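PDB 6HHE: odorant binding protein OBP69a, which probably binds small odorant molecules in the olfactory system of the medfly. Local coordinates for residues V78-E83 and K109-I114. Numbering follows the deposited sequence. Where two conformers were deposited one is given.
Sequences VPIVEE and KTNPVI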
loop_
_atom_site.group_PDB
_atom_site.type_symbol
_atom_site.label_atom_id
_atom_site.label_comp_id
_atom_site.label_asym_id
_atom_site.label_seq_id
_atom_site.Cartn_x
_atom_site.Cartn_y
_atom_site.Cartn_z
ATOM N N VAL A 78 5.064 -15.905 4.546
ATOM C CA VAL A 78 4.367 -16.512 3.411
ATOM C C VAL A 78 2.859 -16.571 3.603
ATOM O O VAL A 78 2.127 -16.115 2.703
ATOM C CB VAL A 78 4.982 -17.894 3.104
ATOM C CG1 VAL A 78 4.019 -18.700 2.237
ATOM C CG2 VAL A 78 6.281 -17.704 2.419
ATOM N N PRO A 79 2.327 -17.076 4.721
ATOM C CA PRO A 79 0.869 -17.201 4.823
ATOM C C PRO A 79 0.171 -15.860 4.710
ATOM O O PRO A 79 -0.874 -15.750 4.064
ATOM C CB PRO A 79 0.648 -17.816 6.206
ATOM C CG PRO A 79 1.909 -18.561 6.463
ATOM C CD PRO A 79 2.999 -17.863 5.759
ATOM N N ILE A 80 0.771 -14.820 5.275
ATOM C CA ILE A 80 0.126 -13.505 5.233
ATOM C C ILE A 80 0.110 -12.952 3.822
ATOM O O ILE A 80 -0.919 -12.436 3.341
ATOM C CB ILE A 80 0.846 -12.562 6.202
ATOM C CG1 ILE A 80 0.438 -12.880 7.652
ATOM C CG2 ILE A 80 0.616 -11.062 5.844
ATOM C CD1 ILE A 80 1.540 -12.428 8.630
ATOM N N VAL A 81 1.248 -13.043 3.122
ATOM C CA VAL A 81 1.294 -12.544 1.753
ATOM C C VAL A 81 0.396 -13.347 0.841
ATOM O O VAL A 81 -0.332 -12.778 0.019
ATOM C CB VAL A 81 2.740 -12.542 1.260
ATOM C CG1 VAL A 81 2.786 -12.255 -0.226
ATOM C CG2 VAL A 81 3.583 -11.582 2.045
ATOM N N GLU A 82 0.432 -14.679 0.955
ATOM C CA GLU A 82 -0.438 -15.494 0.111
ATOM C C GLU A 82 -1.893 -15.130 0.296
ATOM O O GLU A 82 -2.633 -15.052 -0.683
ATOM C CB GLU A 82 -0.233 -16.969 0.400
ATOM C CG GLU A 82 1.078 -17.451 0.037
ATOM C CD GLU A 82 1.123 -18.923 0.037
ATOM O OE1 GLU A 82 0.223 -19.616 0.549
ATOM O OE2 GLU A 82 2.099 -19.379 -0.517
ATOM N N GLU A 83 -2.320 -14.914 1.534
ATOM C CA GLU A 83 -3.728 -14.620 1.756
ATOM C C GLU A 83 -4.116 -13.281 1.141
ATOM O O GLU A 83 -5.194 -13.158 0.525
ATOM C CB GLU A 83 -4.043 -14.674 3.244
ATOM C CG GLU A 83 -5.464 -14.250 3.521
ATOM C CD GLU A 83 -5.822 -14.094 4.972
ATOM O OE1 GLU A 83 -5.105 -13.438 5.721
ATOM O OE2 GLU A 83 -6.897 -14.630 5.372
ATOM N N LYS A 109 -9.201 -4.695 4.783
ATOM C CA LYS A 109 -10.314 -5.562 5.195
ATOM C C LYS A 109 -9.840 -6.977 5.482
ATOM O O LYS A 109 -10.357 -7.636 6.408
ATOM C CB LYS A 109 -11.407 -5.620 4.115
ATOM C CG LYS A 109 -12.227 -4.349 3.994
ATOM C CD LYS A 109 -13.339 -4.505 2.966
ATOM C CE LYS A 109 -14.092 -3.195 2.787
ATOM N NZ LYS A 109 -13.159 -2.099 2.395
ATOM N N THR A 110 -8.815 -7.454 4.750
ATOM C CA THR A 110 -8.368 -8.846 4.818
ATOM C C THR A 110 -7.443 -9.100 5.989
ATOM O O THR A 110 -7.596 -10.114 6.684
ATOM C CB THR A 110 -7.693 -9.210 3.500
ATOM O OG1 THR A 110 -8.680 -9.026 2.466
ATOM C CG2 THR A 110 -7.178 -10.655 3.488
ATOM N N ASN A 111 -6.483 -8.209 6.234
ATOM C CA ASN A 111 -5.565 -8.357 7.354
ATOM C C ASN A 111 -5.350 -7.016 8.032
ATOM O O ASN A 111 -4.345 -6.330 7.795
ATOM C CB ASN A 111 -4.224 -8.946 6.895
ATOM C CG ASN A 111 -3.463 -9.522 8.052
ATOM O OD1 ASN A 111 -3.521 -9.000 9.177
ATOM N ND2 ASN A 111 -2.720 -10.601 7.780
ATOM N N PRO A 112 -6.275 -6.598 8.877
ATOM C CA PRO A 112 -6.137 -5.297 9.510
ATOM C C PRO A 112 -4.943 -5.165 10.417
ATOM O O PRO A 112 -4.414 -4.061 10.556
ATOM C CB PRO A 112 -7.462 -5.132 10.287
ATOM C CG PRO A 112 -8.046 -6.446 10.367
ATOM C CD PRO A 112 -7.561 -7.241 9.149
ATOM N N VAL A 113 -4.520 -6.241 11.088
ATOM C CA VAL A 113 -3.360 -6.142 11.959
ATOM C C VAL A 113 -2.159 -5.720 11.154
ATOM O O VAL A 113 -1.473 -4.752 11.482
ATOM C CB VAL A 113 -3.107 -7.478 12.664
ATOM C CG1 VAL A 113 -1.743 -7.506 13.314
ATOM C CG2 VAL A 113 -4.212 -7.642 13.775
ATOM N N ILE A 114 -1.860 -6.481 10.088
ATOM C CA ILE A 114 -0.685 -6.155 9.310
ATOM C C ILE A 114 -0.817 -4.788 8.650
ATOM O O ILE A 114 0.161 -4.025 8.594
ATOM C CB ILE A 114 -0.454 -7.293 8.294
ATOM C CG1 ILE A 114 -0.112 -8.575 8.991
ATOM C CG2 ILE A 114 0.660 -6.903 7.298
ATOM C CD1 ILE A 114 1.211 -8.578 9.866
HETATM O O HOH W 1 -3.003 -11.894 5.284
HETATM O O HOH W 2 -6.097 -11.999 7.899
#
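At the N-cap of helix 112-121, Asn111 meets Ile80 of helix 78-88 in the wall of a pocket that holds a molecule of 2-(2-methoxyethoxy)ethanol. The amide crosses the isoleucine at about a right angle, with Asn111 ND2 3.9 Å from Ile80 CG2, while its other end caps the helix: Ile114 N donates to Asn111 OD1 at 3.2 Å, nearly straight at the hydrogen but from above the carbonyl plane. The cap, with the two acceptors of ND2, would fix the amide's rotation, leaving ND2 on the side of helix 78-88. ND2 also donates to the bound glycol ether, probably picked up from the crystallisation liquor. In this all-helical odorant-binding protein fold, the bend between helices 96-110 and 112-121 is joined to helix 78-88 through water. One water accepts a hydrogen bond from Asn111 ND2 (2.8 Å to the water oxygen) and donates to Ile80 O and to Glu83 OE1; a second links Glu83 OE1 (2.8 Å) to Thr110 O. Glu83, with CG anti to its backbone N (chi1 175°), runs extended past Thr110 in the opposite sense, placing CG 4.0 Å from Thr110 CG2, whereas Thr110 OG1 bonds back to Cys106 O. Beside this polar group, Ile80 and Ile114 meet tip to tip, CD1 to CD1 at 4.1 Å.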